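PDB 3I36: vascular protein tyrosine phosphatase 1 from Rattus norvegicus, which probably removes phosphate from phosphotyrosine residues of target proteins, through the intracellular catalytic domain of a receptor-type tyrosine phosphatase. Local coordinates for residues E51-I56 with D271-V276; R201-T206 with R228-Q233. All coordinates share one frame; numbering follows the deposited sequence.

Overall arrangement
From the N terminus, the chain runs through helix 28-53, and segment 51-56, the end of this helix and the turn after it, is met 215 residues later by segment 271-276 at the start of helix 272-280: this is contact 1, which closes the longer loop. Within that span lies the mixed sheet of the phosphatase domain. Contact 2 closes a much shorter loop of 21 intervening residues, between 201-206 and 228-233, and falls wholly within the span of contact 1. The two are therefore nested, not crossed. Their centres are about 27 Å apart, on opposite sides of the chain's centre, with nearest atoms about 11 Å apart. Contact 1 joins helix to helix, contact 2 helix to sheet.

Contact 1: E51-I56 with D271-V276; sequences EDLKLI and DVYGIV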
# COMPACT_ATOMS: atom_id res chain seq x y z
N GLU A 51 -5.17 3.79 19.71
CA GLU A 51 -6.55 3.58 20.14
C GLU A 51 -7.42 4.75 19.69
O GLU A 51 -8.58 4.58 19.31
CB GLU A 51 -6.63 3.42 21.66
CG GLU A 51 -8.05 3.44 22.21
CD GLU A 51 -8.87 2.23 21.82
OE1 GLU A 51 -8.30 1.26 21.27
OE2 GLU A 51 -10.09 2.24 22.06
N ASP A 52 -6.83 5.94 19.71
CA ASP A 52 -7.54 7.15 19.25
C ASP A 52 -7.86 7.08 17.77
O ASP A 52 -8.80 7.72 17.31
CB ASP A 52 -6.68 8.39 19.51
CG ASP A 52 -6.79 8.87 20.92
OD1 ASP A 52 -7.70 8.40 21.64
OD2 ASP A 52 -5.97 9.72 21.31
N LEU A 53 -7.07 6.31 17.04
CA LEU A 53 -7.31 6.12 15.62
C LEU A 53 -8.38 5.07 15.34
O LEU A 53 -8.89 4.98 14.22
CB LEU A 53 -6.00 5.71 14.94
CG LEU A 53 -4.96 6.83 14.84
CD1 LEU A 53 -3.64 6.27 14.37
CD2 LEU A 53 -5.45 7.93 13.91
N LYS A 54 -8.74 4.30 16.35
CA LYS A 54 -9.51 3.08 16.15
C LYS A 54 -10.76 3.27 15.29
O LYS A 54 -11.04 2.47 14.39
CB LYS A 54 -9.91 2.46 17.49
CG LYS A 54 -10.55 1.09 17.36
CD LYS A 54 -10.81 0.44 18.73
CE LYS A 54 -11.76 1.28 19.56
NZ LYS A 54 -11.99 0.68 20.92
N LEU A 55 -11.52 4.32 15.57
CA LEU A 55 -12.82 4.51 14.94
C LEU A 55 -12.75 5.42 13.74
O LEU A 55 -13.76 5.71 13.10
CB LEU A 55 -13.82 5.08 15.94
CG LEU A 55 -13.98 4.29 17.24
CD1 LEU A 55 -14.96 5.01 18.16
CD2 LEU A 55 -14.45 2.89 16.95
N ILE A 56 -11.55 5.88 13.41
CA ILE A 56 -11.46 6.83 12.32
C ILE A 56 -11.87 6.22 10.99
O ILE A 56 -11.33 5.19 10.56
CB ILE A 56 -10.08 7.45 12.20
CG1 ILE A 56 -9.65 8.06 13.54
CG2 ILE A 56 -10.09 8.50 11.10
CD1 ILE A 56 -10.68 8.98 14.18
N ASP A 271 4.22 13.54 11.69
CA ASP A 271 2.90 13.42 12.25
C ASP A 271 2.40 12.07 11.82
O ASP A 271 1.66 11.94 10.83
CB ASP A 271 2.00 14.54 11.76
CG ASP A 271 0.68 14.58 12.52
OD1 ASP A 271 0.45 13.67 13.36
OD2 ASP A 271 -0.10 15.51 12.28
N VAL A 272 2.81 11.05 12.56
CA VAL A 272 2.44 9.70 12.22
C VAL A 272 0.94 9.59 12.42
O VAL A 272 0.23 9.00 11.62
CB VAL A 272 3.15 8.71 13.14
CG1 VAL A 272 2.69 7.27 12.85
CG2 VAL A 272 4.66 8.86 12.99
N TYR A 273 0.48 10.16 13.52
CA TYR A 273 -0.93 10.12 13.85
C TYR A 273 -1.74 10.71 12.70
O TYR A 273 -2.71 10.11 12.25
CB TYR A 273 -1.20 10.88 15.14
CG TYR A 273 -2.64 10.81 15.56
CD1 TYR A 273 -3.08 9.81 16.42
CD2 TYR A 273 -3.56 11.73 15.09
CE1 TYR A 273 -4.40 9.73 16.81
CE2 TYR A 273 -4.89 11.66 15.47
CZ TYR A 273 -5.30 10.66 16.33
OH TYR A 273 -6.61 10.59 16.71
N GLY A 274 -1.33 11.88 12.23
CA GLY A 274 -2.03 12.58 11.16
C GLY A 274 -2.01 11.78 9.88
O GLY A 274 -2.99 11.75 9.13
N ILE A 275 -0.90 11.13 9.61
CA ILE A 275 -0.81 10.30 8.43
C ILE A 275 -1.76 9.12 8.54
O ILE A 275 -2.55 8.87 7.64
CB ILE A 275 0.62 9.80 8.20
CG1 ILE A 275 1.48 10.98 7.75
CG2 ILE A 275 0.64 8.71 7.13
CD1 ILE A 275 2.97 10.72 7.88
N VAL A 276 -1.70 8.39 9.65
CA VAL A 276 -2.51 7.19 9.75
C VAL A 276 -3.97 7.59 9.76
O VAL A 276 -4.79 6.94 9.14
CB VAL A 276 -2.16 6.35 10.99
CG1 VAL A 276 -3.12 5.14 11.10
CG2 VAL A 276 -0.69 5.89 10.89
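Leu53 reaches across to Tyr273 and Val276, and its side chain can be followed atom by atom. The CB points toward helix 272-280, and Leu53 CG, anti to the carbonyl carbon (chi1 -71°), comes to 3.6 Å from Tyr273 CE1. There the chain forks. Leu53 CD2 lies over one face of the phenol ring, 3.8 Å from the Tyr273 centroid and 20° off the ring normal, a CH-pi contact displaced toward the rim on the CE1 and CZ side. Leu53 CD1 takes the other branch and meets Val276 CG1 at 3.5 Å, a close approach for two methyl groups. One leucine thus bridges residues a helical turn apart, packing the end of the N-terminal helix 28-53 against the start of a helix in the C-terminal part of the phosphatase domain. Tyr293 of helix 290-305 also touches both Leu53 and Tyr273. At the ring's edge, near its plane, Asp52 CB approaches Tyr273 OH to 3.6 Å; this is a carbon-to-oxygen van der Waals contact, and no hydrogen bond crosses between the segments. The helix bearing Tyr273 begins with Asp271 as N-cap; Asp271 OD1 accepts from Gly274 N at 2.8 Å, the donor standing 68° out of the carboxylate plane.

Contact 2: R201-T206 with R228-Q233; sequences RQFHFT and RDYMKQ
Arg201 and Tyr230 mark the closest backbone approach, their CA atoms 8.3 Å apart, so strand 196-205 and the last turn of helix 218-231 meet here through side chains, with no hydrogen bond between the segments. Both CB atoms point toward the opposing segment. The Arg201 CB sits over one face of the phenol ring, 3.7 Å from the Tyr230 centroid and 20° off its normal, which meets the geometry of a CH-pi contact. With CG anti to the backbone N and a bend at chi3, the rest of the arginine runs on across the same face, from the CZ end toward CD1: Arg201 NH1 reaches 3.4 Å from Tyr230 CD1, and the guanidinium plane is inclined 32° to the ring. In the alpha/beta fold of the tyrosine phosphatases, this packs a helix on the central mixed sheet, where strand 196-205 runs between strands 139-142 and 182-191. From the latter, Asp186 OD1 forms a salt bridge with Arg201 NE. Phe203, two residues along the strand, turns its edge to the Tyr230 face as an offset edge-to-face pair, planes at 62° and centroids 5.7 Å apart; Phe203 CZ also touches Tyr230 CB at 3.5 Å. Tyr230 OH hydrogen-bonds Tyr138 O. An alanine here would probably leave the Arg201 chain and Phe203 edge without their ring and Tyr138 O without its partner. Phe223 and Val227 of the same helix also touch Phe203.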
# COMPACT_ATOMS: atom_id res chain seq x y z
N ARG A 201 6.94 -1.68 -12.91
CA ARG A 201 7.87 -2.38 -12.06
C ARG A 201 7.13 -2.77 -10.81
O ARG A 201 6.39 -1.97 -10.23
CB ARG A 201 9.06 -1.47 -11.70
CG ARG A 201 9.97 -2.09 -10.65
CD ARG A 201 11.34 -1.46 -10.69
NE ARG A 201 11.94 -1.58 -12.00
CZ ARG A 201 13.04 -0.94 -12.38
NH1 ARG A 201 13.65 -0.14 -11.51
NH2 ARG A 201 13.52 -1.10 -13.60
N GLN A 202 7.35 -4.00 -10.39
CA GLN A 202 6.72 -4.52 -9.22
C GLN A 202 7.81 -4.73 -8.19
O GLN A 202 8.77 -5.46 -8.43
CB GLN A 202 6.07 -5.86 -9.52
CG GLN A 202 5.40 -6.48 -8.31
CD GLN A 202 5.24 -7.98 -8.51
OE1 GLN A 202 6.10 -8.62 -9.11
NE2 GLN A 202 4.14 -8.53 -8.02
N PHE A 203 7.65 -4.08 -7.06
CA PHE A 203 8.58 -4.22 -5.95
C PHE A 203 7.96 -5.20 -5.00
O PHE A 203 7.00 -4.89 -4.30
CB PHE A 203 8.79 -2.87 -5.29
CG PHE A 203 9.34 -1.83 -6.23
CD1 PHE A 203 10.71 -1.60 -6.31
CD2 PHE A 203 8.50 -1.14 -7.07
CE1 PHE A 203 11.22 -0.66 -7.18
CE2 PHE A 203 9.00 -0.20 -7.95
CZ PHE A 203 10.36 0.05 -8.00
N HIS A 204 8.51 -6.40 -5.00
CA HIS A 204 7.96 -7.46 -4.19
C HIS A 204 8.79 -7.63 -2.94
O HIS A 204 9.86 -8.23 -2.97
CB HIS A 204 7.90 -8.77 -4.97
CG HIS A 204 7.09 -9.82 -4.29
ND1 HIS A 204 6.76 -11.01 -4.89
CD2 HIS A 204 6.50 -9.83 -3.08
CE1 HIS A 204 6.03 -11.73 -4.06
NE2 HIS A 204 5.85 -11.03 -2.95
N PHE A 205 8.30 -7.06 -1.84
CA PHE A 205 8.93 -7.23 -0.55
C PHE A 205 8.52 -8.59 -0.05
O PHE A 205 7.36 -8.81 0.31
CB PHE A 205 8.42 -6.17 0.41
CG PHE A 205 9.24 -6.04 1.65
CD1 PHE A 205 8.81 -6.59 2.84
CD2 PHE A 205 10.45 -5.36 1.62
CE1 PHE A 205 9.57 -6.46 4.00
CE2 PHE A 205 11.21 -5.22 2.76
CZ PHE A 205 10.77 -5.77 3.96
N THR A 206 9.46 -9.52 -0.03
CA THR A 206 9.12 -10.90 0.28
C THR A 206 9.47 -11.26 1.71
O THR A 206 9.19 -12.38 2.15
CB THR A 206 9.89 -11.85 -0.63
OG1 THR A 206 11.28 -11.55 -0.52
CG2 THR A 206 9.45 -11.68 -2.07
N ARG A 228 10.93 4.69 -4.58
CA ARG A 228 10.97 6.12 -4.84
C ARG A 228 11.96 6.46 -5.95
O ARG A 228 11.71 7.34 -6.78
CB ARG A 228 11.29 6.87 -3.55
CG ARG A 228 10.04 7.10 -2.70
CD ARG A 228 9.06 7.86 -3.54
NE ARG A 228 7.72 7.94 -2.98
CZ ARG A 228 6.67 8.35 -3.68
NH1 ARG A 228 6.83 8.70 -4.95
NH2 ARG A 228 5.46 8.40 -3.12
N ASP A 229 13.09 5.77 -5.95
CA ASP A 229 14.08 6.00 -6.99
C ASP A 229 13.46 5.77 -8.35
O ASP A 229 13.61 6.57 -9.28
CB ASP A 229 15.27 5.06 -6.79
CG ASP A 229 16.41 5.40 -7.72
OD1 ASP A 229 17.05 6.45 -7.52
OD2 ASP A 229 16.66 4.61 -8.65
N TYR A 230 12.73 4.67 -8.47
CA TYR A 230 12.03 4.36 -9.71
C TYR A 230 10.94 5.38 -10.01
O TYR A 230 10.80 5.82 -11.14
CB TYR A 230 11.44 2.96 -9.63
CG TYR A 230 10.59 2.58 -10.82
CD1 TYR A 230 11.18 2.20 -12.02
CD2 TYR A 230 9.20 2.54 -10.72
CE1 TYR A 230 10.40 1.83 -13.11
CE2 TYR A 230 8.42 2.17 -11.80
CZ TYR A 230 9.02 1.82 -12.98
OH TYR A 230 8.22 1.45 -14.05
N MET A 231 10.15 5.74 -9.00
CA MET A 231 9.05 6.68 -9.19
C MET A 231 9.51 8.01 -9.77
O MET A 231 8.72 8.73 -10.36
CB MET A 231 8.30 6.90 -7.88
CG MET A 231 7.49 5.69 -7.47
SD MET A 231 6.38 5.15 -8.79
CE MET A 231 5.29 6.55 -8.93
N LYS A 232 10.78 8.35 -9.57
CA LYS A 232 11.30 9.60 -10.11
C LYS A 232 11.28 9.58 -11.64
O LYS A 232 11.33 10.62 -12.29
CB LYS A 232 12.72 9.85 -9.61
CG LYS A 232 12.79 10.22 -8.13
CD LYS A 232 14.24 10.38 -7.73
CE LYS A 232 14.38 10.76 -6.26
NZ LYS A 232 15.83 10.76 -5.90
N GLN A 233 11.18 8.38 -12.20
CA GLN A 233 11.26 8.19 -13.64
C GLN A 233 9.88 8.12 -14.28
O GLN A 233 9.76 8.00 -15.49
CB GLN A 233 11.98 6.87 -13.92
CG GLN A 233 13.34 6.82 -13.26
CD GLN A 233 14.04 5.49 -13.48
OE1 GLN A 233 13.59 4.68 -14.29
NE2 GLN A 233 15.12 5.26 -12.76